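Prephenate dehydratase:Amino acid-binding ACT (Brucella abortus, PDB 6VH5) probably catalyses the decarboxylation and dehydration of prephenate to 3-phenylpyruvate in L-phenylalanine biosynthesis, and binds phenylalanine through its ACT region. Local coordinates at residues Gln30-Ala35 and Ala153-Ala158; Gly34-Thr39 and Leu103-Gln108; Val115-Ile120 and Arg138-Lys143; Ala169-Ala174 and Leu182-Glu187. All blocks are in the same frame, centred on the assembly; numbering follows the deposited sequence.

Interaction 1 of 4, residues Gln30-Ala35 and Ala153-Ala158; sequences QGEAGA and AARLVA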
loop_
_atom_site.group_PDB
_atom_site.type_symbol
_atom_site.label_atom_id
_atom_site.label_comp_id
_atom_site.label_asym_id
_atom_site.label_seq_id
_atom_site.Cartn_x
_atom_site.Cartn_y
_atom_site.Cartn_z
ATOM N N GLN A 30 0.595 8.103 -12.690
ATOM C CA GLN A 30 1.746 7.220 -12.572
ATOM C C GLN A 30 1.553 6.031 -13.506
ATOM O O GLN A 30 0.533 5.336 -13.430
ATOM C CB GLN A 30 1.923 6.743 -11.128
ATOM C CG GLN A 30 3.151 5.861 -10.866
ATOM C CD GLN A 30 2.966 4.402 -11.329
ATOM O OE1 GLN A 30 1.887 3.825 -11.198
ATOM N NE2 GLN A 30 4.028 3.818 -11.886
ATOM N N GLY A 31 2.545 5.796 -14.379
ATOM C CA GLY A 31 2.625 4.651 -15.257
ATOM C C GLY A 31 2.945 5.050 -16.688
ATOM O O GLY A 31 3.346 6.183 -16.981
ATOM N N GLU A 32 2.807 4.084 -17.589
ATOM C CA GLU A 32 2.983 4.291 -19.017
ATOM C C GLU A 32 1.627 4.550 -19.658
ATOM O O GLU A 32 0.580 4.182 -19.120
ATOM C CB GLU A 32 3.620 3.064 -19.662
ATOM C CG GLU A 32 4.875 2.588 -18.985
ATOM C CD GLU A 32 5.611 1.569 -19.817
ATOM O OE1 GLU A 32 5.298 1.452 -21.024
ATOM O OE2 GLU A 32 6.488 0.874 -19.261
ATOM N N ALA A 33 1.661 5.141 -20.847
ATOM C CA ALA A 33 0.437 5.334 -21.615
ATOM C C ALA A 33 -0.299 4.004 -21.801
ATOM O O ALA A 33 0.314 2.955 -22.012
ATOM C CB ALA A 33 0.778 5.947 -22.981
ATOM N N GLY A 34 -1.622 4.044 -21.684
ATOM C CA GLY A 34 -2.414 2.838 -21.801
ATOM C C GLY A 34 -2.714 2.147 -20.492
ATOM O O GLY A 34 -3.402 1.122 -20.497
ATOM N N ALA A 35 -2.212 2.668 -19.375
ATOM C CA ALA A 35 -2.420 2.051 -18.077
ATOM C C ALA A 35 -3.857 2.258 -17.602
ATOM O O ALA A 35 -4.665 2.944 -18.235
ATOM C CB ALA A 35 -1.443 2.629 -17.052
ATOM N N ALA A 153 3.917 -4.133 -21.395
ATOM C CA ALA A 153 3.856 -5.427 -22.062
ATOM C C ALA A 153 3.158 -5.316 -23.408
ATOM O O ALA A 153 3.587 -5.935 -24.390
ATOM C CB ALA A 153 3.146 -6.443 -21.168
ATOM N N ALA A 154 2.088 -4.519 -23.482
ATOM C CA ALA A 154 1.460 -4.273 -24.776
ATOM C C ALA A 154 2.406 -3.528 -25.713
ATOM O O ALA A 154 2.525 -3.882 -26.894
ATOM C CB ALA A 154 0.157 -3.499 -24.597
ATOM N N ARG A 155 3.095 -2.503 -25.202
ATOM C CA ARG A 155 4.109 -1.825 -26.004
ATOM C C ARG A 155 5.197 -2.790 -26.471
ATOM O O ARG A 155 5.624 -2.741 -27.631
ATOM C CB ARG A 155 4.713 -0.668 -25.209
ATOM C CG ARG A 155 5.825 0.063 -25.948
ATOM C CD ARG A 155 6.329 1.299 -25.205
ATOM N NE ARG A 155 6.659 1.048 -23.805
ATOM C CZ ARG A 155 7.723 0.370 -23.388
ATOM N NH1 ARG A 155 8.560 -0.166 -24.261
ATOM N NH2 ARG A 155 7.936 0.205 -22.091
ATOM N N LEU A 156 5.639 -3.690 -25.588
ATOM C CA LEU A 156 6.691 -4.635 -25.953
ATOM C C LEU A 156 6.239 -5.554 -27.084
ATOM O O LEU A 156 7.018 -5.868 -27.990
ATOM C CB LEU A 156 7.107 -5.458 -24.733
ATOM C CG LEU A 156 8.172 -6.525 -25.005
ATOM C CD1 LEU A 156 9.530 -5.862 -25.178
ATOM C CD2 LEU A 156 8.212 -7.599 -23.920
ATOM N N VAL A 157 4.990 -6.011 -27.033
ATOM C CA VAL A 157 4.477 -6.921 -28.050
ATOM C C VAL A 157 4.401 -6.231 -29.407
ATOM O O VAL A 157 4.726 -6.826 -30.439
ATOM C CB VAL A 157 3.112 -7.484 -27.602
ATOM C CG1 VAL A 157 2.346 -8.088 -28.771
ATOM C CG2 VAL A 157 3.315 -8.541 -26.525
ATOM N N ALA A 158 3.983 -4.968 -29.431
ATOM C CA ALA A 158 3.885 -4.248 -30.698
ATOM C C ALA A 158 5.255 -3.934 -31.275
ATOM O O ALA A 158 5.410 -3.864 -32.500
ATOM C CB ALA A 158 3.100 -2.949 -30.509
HETATM O O HOH W 1 4.234 2.760 -22.830
#

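Interaction 2 of 4, residues Gly34-Thr39 and Leu103-Gln108; sequences GANSDT and LPIHFQ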
loop_
_atom_site.group_PDB
_atom_site.type_symbol
_atom_site.label_atom_id
_atom_site.label_comp_id
_atom_site.label_asym_id
_atom_site.label_seq_id
_atom_site.Cartn_x
_atom_site.Cartn_y
_atom_site.Cartn_z
ATOM N N GLY A 34 -1.622 4.044 -21.684
ATOM C CA GLY A 34 -2.414 2.838 -21.801
ATOM C C GLY A 34 -2.714 2.147 -20.492
ATOM O O GLY A 34 -3.402 1.122 -20.497
ATOM N N ALA A 35 -2.212 2.668 -19.375
ATOM C CA ALA A 35 -2.420 2.051 -18.077
ATOM C C ALA A 35 -3.857 2.258 -17.602
ATOM O O ALA A 35 -4.665 2.944 -18.235
ATOM C CB ALA A 35 -1.443 2.629 -17.052
ATOM N N ASN A 36 -4.180 1.620 -16.474
ATOM C CA ASN A 36 -5.478 1.844 -15.850
ATOM C C ASN A 36 -5.603 3.279 -15.332
ATOM O O ASN A 36 -6.695 3.864 -15.375
ATOM C CB ASN A 36 -5.707 0.831 -14.720
ATOM C CG ASN A 36 -6.021 -0.568 -15.233
ATOM O OD1 ASN A 36 -6.822 -0.743 -16.155
ATOM N ND2 ASN A 36 -5.411 -1.575 -14.617
ATOM N N SER A 37 -4.507 3.854 -14.819
ATOM C CA SER A 37 -4.527 5.259 -14.396
ATOM C C SER A 37 -4.859 6.182 -15.562
ATOM O O SER A 37 -5.627 7.140 -15.408
ATOM C CB SER A 37 -3.179 5.661 -13.792
ATOM O OG SER A 37 -2.980 5.092 -12.512
ATOM N N ASP A 38 -4.282 5.903 -16.734
ATOM C CA ASP A 38 -4.614 6.638 -17.953
ATOM C C ASP A 38 -6.087 6.465 -18.313
ATOM O O ASP A 38 -6.756 7.426 -18.711
ATOM C CB ASP A 38 -3.694 6.159 -19.084
ATOM C CG ASP A 38 -3.827 6.966 -20.374
ATOM O OD1 ASP A 38 -4.583 7.956 -20.432
ATOM O OD2 ASP A 38 -3.169 6.578 -21.358
ATOM N N THR A 39 -6.613 5.244 -18.170
ATOM C CA THR A 39 -8.030 5.006 -18.437
ATOM C C THR A 39 -8.912 5.880 -17.551
ATOM O O THR A 39 -9.880 6.487 -18.027
ATOM C CB THR A 39 -8.355 3.527 -18.207
ATOM O OG1 THR A 39 -7.514 2.716 -19.037
ATOM C CG2 THR A 39 -9.832 3.224 -18.501
ATOM N N LEU A 103 -12.888 2.717 -10.825
ATOM C CA LEU A 103 -12.714 2.053 -12.115
ATOM C C LEU A 103 -12.689 0.536 -11.965
ATOM O O LEU A 103 -11.816 -0.002 -11.264
ATOM C CB LEU A 103 -11.442 2.550 -12.805
ATOM C CG LEU A 103 -11.044 1.808 -14.076
ATOM C CD1 LEU A 103 -11.989 2.170 -15.197
ATOM C CD2 LEU A 103 -9.626 2.227 -14.452
ATOM N N PRO A 104 -13.620 -0.190 -12.578
ATOM C CA PRO A 104 -13.499 -1.659 -12.626
ATOM C C PRO A 104 -12.274 -2.074 -13.434
ATOM O O PRO A 104 -12.088 -1.638 -14.572
ATOM C CB PRO A 104 -14.800 -2.103 -13.304
ATOM C CG PRO A 104 -15.757 -0.958 -13.065
ATOM C CD PRO A 104 -14.907 0.285 -13.111
ATOM N N ILE A 105 -11.436 -2.913 -12.825
ATOM C CA ILE A 105 -10.169 -3.347 -13.412
ATOM C C ILE A 105 -10.399 -4.634 -14.201
ATOM O O ILE A 105 -10.898 -5.623 -13.657
ATOM C CB ILE A 105 -9.104 -3.552 -12.321
ATOM C CG1 ILE A 105 -8.826 -2.243 -11.605
ATOM C CG2 ILE A 105 -7.817 -4.095 -12.914
ATOM C CD1 ILE A 105 -8.547 -1.092 -12.551
ATOM N N HIS A 106 -10.024 -4.628 -15.481
ATOM C CA HIS A 106 -10.146 -5.798 -16.341
ATOM C C HIS A 106 -8.885 -5.971 -17.175
ATOM O O HIS A 106 -8.237 -4.992 -17.562
ATOM C CB HIS A 106 -11.372 -5.698 -17.259
ATOM C CG HIS A 106 -12.675 -5.719 -16.525
ATOM N ND1 HIS A 106 -13.038 -6.749 -15.682
ATOM C CD2 HIS A 106 -13.686 -4.818 -16.476
ATOM C CE1 HIS A 106 -14.225 -6.490 -15.163
ATOM N NE2 HIS A 106 -14.638 -5.323 -15.626
ATOM N N PHE A 107 -8.560 -7.231 -17.469
ATOM C CA PHE A 107 -7.412 -7.596 -18.286
ATOM C C PHE A 107 -7.864 -8.181 -19.612
ATOM O O PHE A 107 -8.777 -9.014 -19.659
ATOM C CB PHE A 107 -6.528 -8.624 -17.586
ATOM C CG PHE A 107 -5.620 -8.042 -16.572
ATOM C CD1 PHE A 107 -5.932 -8.112 -15.233
ATOM C CD2 PHE A 107 -4.454 -7.405 -16.965
ATOM C CE1 PHE A 107 -5.093 -7.563 -14.296
ATOM C CE2 PHE A 107 -3.607 -6.854 -16.034
ATOM C CZ PHE A 107 -3.930 -6.925 -14.693
ATOM N N GLN A 108 -7.186 -7.777 -20.683
ATOM C CA GLN A 108 -7.467 -8.259 -22.026
ATOM C C GLN A 108 -6.247 -8.995 -22.560
ATOM O O GLN A 108 -5.121 -8.502 -22.443
ATOM C CB GLN A 108 -7.840 -7.099 -22.956
ATOM C CG GLN A 108 -8.729 -6.042 -22.306
ATOM C CD GLN A 108 -10.118 -6.561 -21.979
ATOM O OE1 GLN A 108 -10.509 -7.648 -22.413
ATOM N NE2 GLN A 108 -10.866 -5.794 -21.192
HETATM O O HOH W 2 -9.565 -1.690 -16.948
HETATM O O HOH W 3 -5.989 -4.335 -16.214
#

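Interaction 3 of 4, residues Val115-Ile120 and Arg138-Lys143; sequences VRREEI and RQNGWK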
loop_
_atom_site.group_PDB
_atom_site.type_symbol
_atom_site.label_atom_id
_atom_site.label_comp_id
_atom_site.label_asym_id
_atom_site.label_seq_id
_atom_site.Cartn_x
_atom_site.Cartn_y
_atom_site.Cartn_z
ATOM N N VAL A 115 -3.013 -12.543 -35.532
ATOM C CA VAL A 115 -2.397 -13.699 -34.898
ATOM C C VAL A 115 -3.482 -14.616 -34.345
ATOM O O VAL A 115 -4.468 -14.156 -33.752
ATOM C CB VAL A 115 -1.430 -13.231 -33.796
ATOM C CG1 VAL A 115 -1.093 -14.351 -32.829
ATOM C CG2 VAL A 115 -0.161 -12.676 -34.423
ATOM N N ARG A 116 -3.321 -15.921 -34.565
ATOM C CA ARG A 116 -4.286 -16.910 -34.109
ATOM C C ARG A 116 -3.896 -17.433 -32.728
ATOM O O ARG A 116 -2.736 -17.362 -32.314
ATOM C CB ARG A 116 -4.391 -18.070 -35.108
ATOM N N ARG A 117 -4.903 -17.927 -31.995
ATOM C CA ARG A 117 -4.665 -18.445 -30.651
ATOM C C ARG A 117 -3.573 -19.514 -30.644
ATOM O O ARG A 117 -2.812 -19.618 -29.675
ATOM C CB ARG A 117 -5.977 -18.979 -30.067
ATOM C CG ARG A 117 -5.854 -19.686 -28.719
ATOM C CD ARG A 117 -7.204 -20.196 -28.212
ATOM N NE ARG A 117 -8.088 -19.087 -27.867
ATOM C CZ ARG A 117 -8.154 -18.529 -26.659
ATOM N NH1 ARG A 117 -8.984 -17.514 -26.431
ATOM N NH2 ARG A 117 -7.391 -18.985 -25.671
ATOM N N GLU A 118 -3.486 -20.319 -31.714
ATOM C CA GLU A 118 -2.512 -21.411 -31.766
ATOM C C GLU A 118 -1.068 -20.915 -31.738
ATOM O O GLU A 118 -0.168 -21.652 -31.318
ATOM C CB GLU A 118 -2.677 -22.236 -33.039
ATOM C CG GLU A 118 -4.068 -22.597 -33.357
ATOM C CD GLU A 118 -4.758 -21.616 -34.261
ATOM O OE1 GLU A 118 -4.433 -21.647 -35.474
ATOM O OE2 GLU A 118 -5.616 -20.842 -33.769
ATOM N N GLU A 119 -0.816 -19.693 -32.197
ATOM C CA GLU A 119 0.567 -19.240 -32.294
ATOM C C GLU A 119 1.170 -18.819 -30.956
ATOM O O GLU A 119 2.398 -18.865 -30.816
ATOM C CB GLU A 119 0.662 -18.100 -33.314
ATOM C CG GLU A 119 -0.056 -18.457 -34.614
ATOM C CD GLU A 119 0.127 -17.444 -35.717
ATOM O OE1 GLU A 119 1.287 -17.139 -36.084
ATOM O OE2 GLU A 119 -0.912 -16.946 -36.209
ATOM N N ILE A 120 0.352 -18.433 -29.968
ATOM C CA ILE A 120 0.895 -17.874 -28.731
ATOM C C ILE A 120 1.608 -18.955 -27.931
ATOM O O ILE A 120 1.097 -20.069 -27.767
ATOM C CB ILE A 120 -0.207 -17.196 -27.899
ATOM C CG1 ILE A 120 -0.712 -15.938 -28.604
ATOM C CG2 ILE A 120 0.278 -16.879 -26.485
ATOM C CD1 ILE A 120 -1.961 -16.151 -29.397
ATOM N N ARG A 138 -2.859 -21.298 -17.669
ATOM C CA ARG A 138 -2.840 -22.741 -17.465
ATOM C C ARG A 138 -3.751 -23.461 -18.453
ATOM O O ARG A 138 -3.382 -24.515 -18.983
ATOM C CB ARG A 138 -3.263 -23.074 -16.028
ATOM C CG ARG A 138 -3.373 -24.572 -15.754
ATOM C CD ARG A 138 -4.156 -24.927 -14.474
ATOM N NE ARG A 138 -5.595 -24.703 -14.611
ATOM C CZ ARG A 138 -6.253 -23.684 -14.060
ATOM N NH1 ARG A 138 -5.605 -22.792 -13.318
ATOM N NH2 ARG A 138 -7.563 -23.557 -14.246
ATOM N N GLN A 139 -4.923 -22.887 -18.740
ATOM C CA GLN A 139 -5.873 -23.526 -19.644
ATOM C C GLN A 139 -5.324 -23.659 -21.060
ATOM O O GLN A 139 -5.667 -24.615 -21.765
ATOM C CB GLN A 139 -7.180 -22.732 -19.668
ATOM C CG GLN A 139 -8.077 -22.955 -18.470
ATOM C CD GLN A 139 -9.171 -21.904 -18.366
ATOM O OE1 GLN A 139 -9.082 -20.840 -18.983
ATOM N NE2 GLN A 139 -10.204 -22.194 -17.581
ATOM N N ASN A 140 -4.466 -22.737 -21.485
ATOM C CA ASN A 140 -3.931 -22.740 -22.841
ATOM C C ASN A 140 -2.498 -23.253 -22.934
ATOM O O ASN A 140 -1.957 -23.321 -24.043
ATOM C CB ASN A 140 -4.013 -21.337 -23.444
ATOM C CG ASN A 140 -5.448 -20.887 -23.685
ATOM O OD1 ASN A 140 -6.058 -21.232 -24.693
ATOM N ND2 ASN A 140 -5.992 -20.105 -22.752
ATOM N N GLY A 141 -1.878 -23.619 -21.817
ATOM C CA GLY A 141 -0.524 -24.143 -21.861
ATOM C C GLY A 141 0.524 -23.112 -22.228
ATOM O O GLY A 141 1.467 -23.423 -22.970
ATOM N N TRP A 142 0.360 -21.883 -21.758
ATOM C CA TRP A 142 1.301 -20.809 -22.023
ATOM C C TRP A 142 2.263 -20.626 -20.854
ATOM O O TRP A 142 2.067 -21.164 -19.764
ATOM C CB TRP A 142 0.543 -19.517 -22.317
ATOM C CG TRP A 142 -0.244 -19.596 -23.579
ATOM C CD1 TRP A 142 0.079 -20.300 -24.698
ATOM C CD2 TRP A 142 -1.497 -18.961 -23.852
ATOM N NE1 TRP A 142 -0.887 -20.135 -25.659
ATOM C CE2 TRP A 142 -1.868 -19.318 -25.164
ATOM C CE3 TRP A 142 -2.335 -18.116 -23.120
ATOM C CZ2 TRP A 142 -3.043 -18.864 -25.757
ATOM C CZ3 TRP A 142 -3.496 -17.662 -23.712
ATOM C CH2 TRP A 142 -3.839 -18.033 -25.017
ATOM N N LYS A 143 3.339 -19.881 -21.116
ATOM C CA LYS A 143 4.348 -19.539 -20.116
ATOM C C LYS A 143 4.245 -18.046 -19.841
ATOM O O LYS A 143 4.533 -17.229 -20.721
ATOM C CB LYS A 143 5.749 -19.914 -20.594
#

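Interaction 4 of 4, residues Ala169-Ala174 and Leu182-Glu187; sequences APRLAA and LEENVE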
loop_
_atom_site.group_PDB
_atom_site.type_symbol
_atom_site.label_atom_id
_atom_site.label_comp_id
_atom_site.label_asym_id
_atom_site.label_seq_id
_atom_site.Cartn_x
_atom_site.Cartn_y
_atom_site.Cartn_z
ATOM N N ALA A 169 -3.246 -6.789 -20.612
ATOM C CA ALA A 169 -3.161 -5.347 -20.438
ATOM C C ALA A 169 -4.565 -4.768 -20.432
ATOM O O ALA A 169 -5.524 -5.435 -20.843
ATOM C CB ALA A 169 -2.308 -4.713 -21.548
ATOM N N PRO A 170 -4.723 -3.519 -19.975
ATOM C CA PRO A 170 -6.040 -2.874 -20.026
ATOM C C PRO A 170 -6.486 -2.650 -21.461
ATOM O O PRO A 170 -5.673 -2.520 -22.377
ATOM C CB PRO A 170 -5.813 -1.535 -19.308
ATOM C CG PRO A 170 -4.614 -1.763 -18.434
ATOM C CD PRO A 170 -3.742 -2.684 -19.264
ATOM N N ARG A 171 -7.809 -2.564 -21.634
ATOM C CA ARG A 171 -8.384 -2.421 -22.968
ATOM C C ARG A 171 -7.790 -1.227 -23.713
ATOM O O ARG A 171 -7.586 -1.291 -24.932
ATOM C CB ARG A 171 -9.905 -2.290 -22.868
ATOM C CG ARG A 171 -10.582 -1.915 -24.182
ATOM C CD ARG A 171 -12.093 -1.849 -24.049
ATOM N NE ARG A 171 -12.614 -3.028 -23.366
ATOM C CZ ARG A 171 -12.916 -4.178 -23.965
ATOM N NH1 ARG A 171 -13.383 -5.190 -23.247
ATOM N NH2 ARG A 171 -12.736 -4.323 -25.274
ATOM N N LEU A 172 -7.491 -0.137 -22.993
ATOM C CA LEU A 172 -6.948 1.068 -23.619
ATOM C C LEU A 172 -5.631 0.797 -24.336
ATOM O O LEU A 172 -5.395 1.321 -25.432
ATOM C CB LEU A 172 -6.763 2.174 -22.574
ATOM C CG LEU A 172 -5.987 3.408 -23.055
ATOM C CD1 LEU A 172 -6.738 4.144 -24.157
ATOM C CD2 LEU A 172 -5.721 4.341 -21.880
ATOM N N ALA A 173 -4.764 -0.027 -23.744
ATOM C CA ALA A 173 -3.469 -0.274 -24.362
ATOM C C ALA A 173 -3.614 -0.963 -25.712
ATOM O O ALA A 173 -2.781 -0.752 -26.601
ATOM C CB ALA A 173 -2.586 -1.110 -23.432
ATOM N N ALA A 174 -4.671 -1.762 -25.901
ATOM C CA ALA A 174 -4.860 -2.426 -27.190
ATOM C C ALA A 174 -5.132 -1.415 -28.299
ATOM O O ALA A 174 -4.588 -1.536 -29.406
ATOM C CB ALA A 174 -5.985 -3.456 -27.111
ATOM N N LEU A 182 -7.639 -10.949 -28.384
ATOM C CA LEU A 182 -8.034 -12.319 -28.673
ATOM C C LEU A 182 -9.160 -12.772 -27.749
ATOM O O LEU A 182 -10.109 -13.422 -28.196
ATOM C CB LEU A 182 -6.818 -13.224 -28.532
ATOM C CG LEU A 182 -6.829 -14.636 -29.081
ATOM C CD1 LEU A 182 -7.360 -14.677 -30.511
ATOM C CD2 LEU A 182 -5.412 -15.138 -29.004
ATOM N N GLU A 183 -9.067 -12.444 -26.456
ATOM C CA GLU A 183 -10.095 -12.781 -25.481
ATOM C C GLU A 183 -10.278 -11.614 -24.516
ATOM O O GLU A 183 -9.325 -10.907 -24.178
ATOM C CB GLU A 183 -9.759 -14.074 -24.714
ATOM C CG GLU A 183 -10.974 -14.795 -24.149
ATOM C CD GLU A 183 -10.620 -16.074 -23.397
ATOM O OE1 GLU A 183 -11.164 -16.297 -22.291
ATOM O OE2 GLU A 183 -9.777 -16.847 -23.903
ATOM N N GLU A 184 -11.512 -11.442 -24.058
ATOM C CA GLU A 184 -11.904 -10.298 -23.252
ATOM C C GLU A 184 -12.032 -10.706 -21.796
ATOM O O GLU A 184 -12.448 -11.826 -21.502
ATOM C CB GLU A 184 -13.235 -9.722 -23.735
ATOM C CG GLU A 184 -13.105 -8.769 -24.905
ATOM C CD GLU A 184 -14.445 -8.251 -25.387
ATOM O OE1 GLU A 184 -15.487 -8.703 -24.863
ATOM O OE2 GLU A 184 -14.453 -7.394 -26.295
ATOM N N ASN A 185 -11.646 -9.803 -20.894
ATOM C CA ASN A 185 -11.905 -9.942 -19.454
ATOM C C ASN A 185 -11.468 -11.309 -18.930
ATOM O O ASN A 185 -12.263 -12.084 -18.396
ATOM C CB ASN A 185 -13.383 -9.686 -19.141
ATOM C CG ASN A 185 -13.784 -8.249 -19.381
ATOM O OD1 ASN A 185 -12.929 -7.363 -19.494
ATOM N ND2 ASN A 185 -15.088 -8.008 -19.485
ATOM N N VAL A 186 -10.178 -11.607 -19.117
ATOM C CA VAL A 186 -9.682 -12.959 -18.882
ATOM C C VAL A 186 -9.200 -13.183 -17.454
ATOM O O VAL A 186 -8.719 -14.283 -17.144
ATOM C CB VAL A 186 -8.530 -13.274 -19.856
ATOM C CG1 VAL A 186 -8.968 -13.023 -21.288
ATOM C CG2 VAL A 186 -7.303 -12.458 -19.498
ATOM N N GLU A 187 -9.339 -12.195 -16.571
ATOM C CA GLU A 187 -8.843 -12.317 -15.207
ATOM C C GLU A 187 -9.617 -13.376 -14.421
ATOM O O GLU A 187 -10.789 -13.669 -14.693
ATOM C CB GLU A 187 -8.914 -10.964 -14.480
ATOM C CG GLU A 187 -10.322 -10.441 -14.239
ATOM C CD GLU A 187 -10.888 -9.657 -15.420
ATOM O OE1 GLU A 187 -12.038 -9.165 -15.310
ATOM O OE2 GLU A 187 -10.183 -9.529 -16.449
#

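Interaction 1 of 4, residues Gln30-Ala35 and Ala153-Ala158
The carboxylate of E32 meets the guanidinium group of R155 in a salt bridge that carries the whole contact. R155 approaches side-on, through its NE edge: NE and NH2 of R155 both donate to the single oxygen OE1 of E32, each at 3.1 Å. A weak third bond runs from R155 NH2 to E32 OE2 at 3.2 Å. The two flat groups are roughly parallel, their planes 19° apart. E32 OE1 lies in the guanidinium plane, whereas both nitrogens reach its syn side from one face, about 25° out of the carboxylate plane. A water beside the pair lies rather close to E32 OE1 and would share the one N-H of R155 NE with the carboxylate.

The side chains cross at about a right angle. R155 leaves its helix with CG anti to the backbone N and stays extended until it bends at chi3 (50°), which turns the NE edge to the carboxylate. E32 itself is the first residue of a type II turn, closed by A35 N donating to E32 O at 3.2 Å; G34 takes the positive-phi position.

Around this surface bridge, E32 also touches D149 and R155 packs on Y177. The contact joins the loop between strand 26-30 and helix 36-44 to helix 150-160, whose other face, through A153, A154 and V157, lies on strand 165-169.

Interaction 2 of 4, residues Gly34-Thr39 and Leu103-Gln108
N36 overlaps I105 through its carboxamide: methyl CD1 of I105 sits 3.7 Å from N36 CG and also touches N36 OD1 and ND2. The I105 branch carrying that methyl is anti to the carbonyl carbon (chi1 -62°), which sends CD1 to the amide while CG2 approaches N36 ND2. L103 packs against the first turn of the helix, its CD2 3.5 Å from the backbone O of N36 and its CD1 4.1 Å from T39 CG2.

The contact sets the start of helix 36-44 against the segment crossing from strand 96-104 in one sheet to strand 108-111 in the other, consistent with the two-lobed type 2 periplasmic-binding-protein fold of this family. I105 also touches T194, predicted to be essential for dehydratase activity.

Water carries the polar links. One water accepts from N36 ND2 at 3.2 Å and donates to H106 O at 2.7 Å, lying over the centre of the F107 ring. A second donates to N36 OD1 at 3.0 Å, with weak bonds to P104 O and H106 N. At the N-cap position, A35 O accepts the first-turn bond from T39 N and a second from T39 OG1, from opposite faces of the carbonyl plane.

Interaction 3 of 4, residues Val115-Ile120 and Arg138-Lys143
I120 and W142 pack together at the edge of a beta-alpha-beta crossover, where the helix 134-139 region ends in a Schellman motif at G141 and the chain turns into strand 143-146, parallel to its neighbour 122-125.

The apolar part is a CH-pi contact. I120 CG2, the branch anti to the backbone N, stands over one face of the indole, 3.6 Å from the centroid of the W142 five-membered ring and 14° off its normal. On the opposite face lies N140 CB, so that the ring is sandwiched between I120 and a residue of its own segment.

Among the polar groups, W142 NE1 comes within 2.9 Å of the I120 carbonyl O. R117 NH2 approaches W142 CH2 obliquely, with the guanidinium and ring planes 17° apart. The R117 chain bends at chi3; its NH1 is held in a salt bridge by E183 of strand 180-183, while NH2 lies toward N140, whose own ND2 is tied back to V136 O and thereby fixes which way the amide faces. R117 NH2 donates to N140 OD1 at 2.8 Å, but with a bent N-H...O angle of 134°, and from above the amide's carbonyl plane.

Interaction 4 of 4, residues Ala169-Ala174 and Leu182-Glu187
R171 and E184 face each other across the surface with their flat ends almost perpendicular: the guanidinium and carboxylate planes are turned 85° apart. The carboxylate stands at the guanidinium edge, near its plane, so the charged groups do not stack. At 3.7 Å, R171 NH2 to E184 OE2 is a long salt bridge; R171 NH1 is 3.9 Å from the same oxygen. With the planes crossed, the paired, coplanar grip of a two-pronged carboxylate-guanidinium bridge cannot form, and the attraction is probably mainly electrostatic.

The two chains cross at a slant. R171 points toward the other segment from the first turn of helix 171-176; with CG anti to the backbone N (chi1 171°) it runs out straight before bending at chi3 (-48°), which places NH1 and NH2 beside E184. The aliphatic part of E184 also passes the arginine, E184 CG lying 4.0 Å from R171 NH1; beyond CG the chain is extended, which carries the carboxylate to the guanidinium edge. N185 is more distant, its OD1 lying obliquely 4.4 Å from R171 NH1.

Beneath the pair, Q108 touches the side chains of both R171 and E184, while its OE1 accepts from N185 N, a bond that would steady the backbone just after E184. H106 ND1 and F107 N are bound in turn by the carboxylate of E187. Just before E184, L182 and E183 both face L109 of the neighbouring antiparallel strand, which is a classic beta bulge at the edge of the mixed five-stranded sheet of this lobe of the dehydratase region.

In the fold
From the N terminus, residues 30-39 open two loops: interaction 2 closes the shorter at 103-108, interaction 1 the longer at 153-158, and they share G34 and A35. Interaction 3 opens and closes inside the loop of interaction 1, after interaction 2 is complete, and interaction 4 follows all three. Interactions 1 and 2 tie the sheet containing strand 26-30 to helix 150-160 and to the crossing segment, whereas interactions 3 and 4 stay within the lobe built on the other five-stranded sheet. Interaction 4 touches each of the others: G34 packs on P170, L172 and A173, H106 and Q108 meet 185-187, and I120 packs on L182.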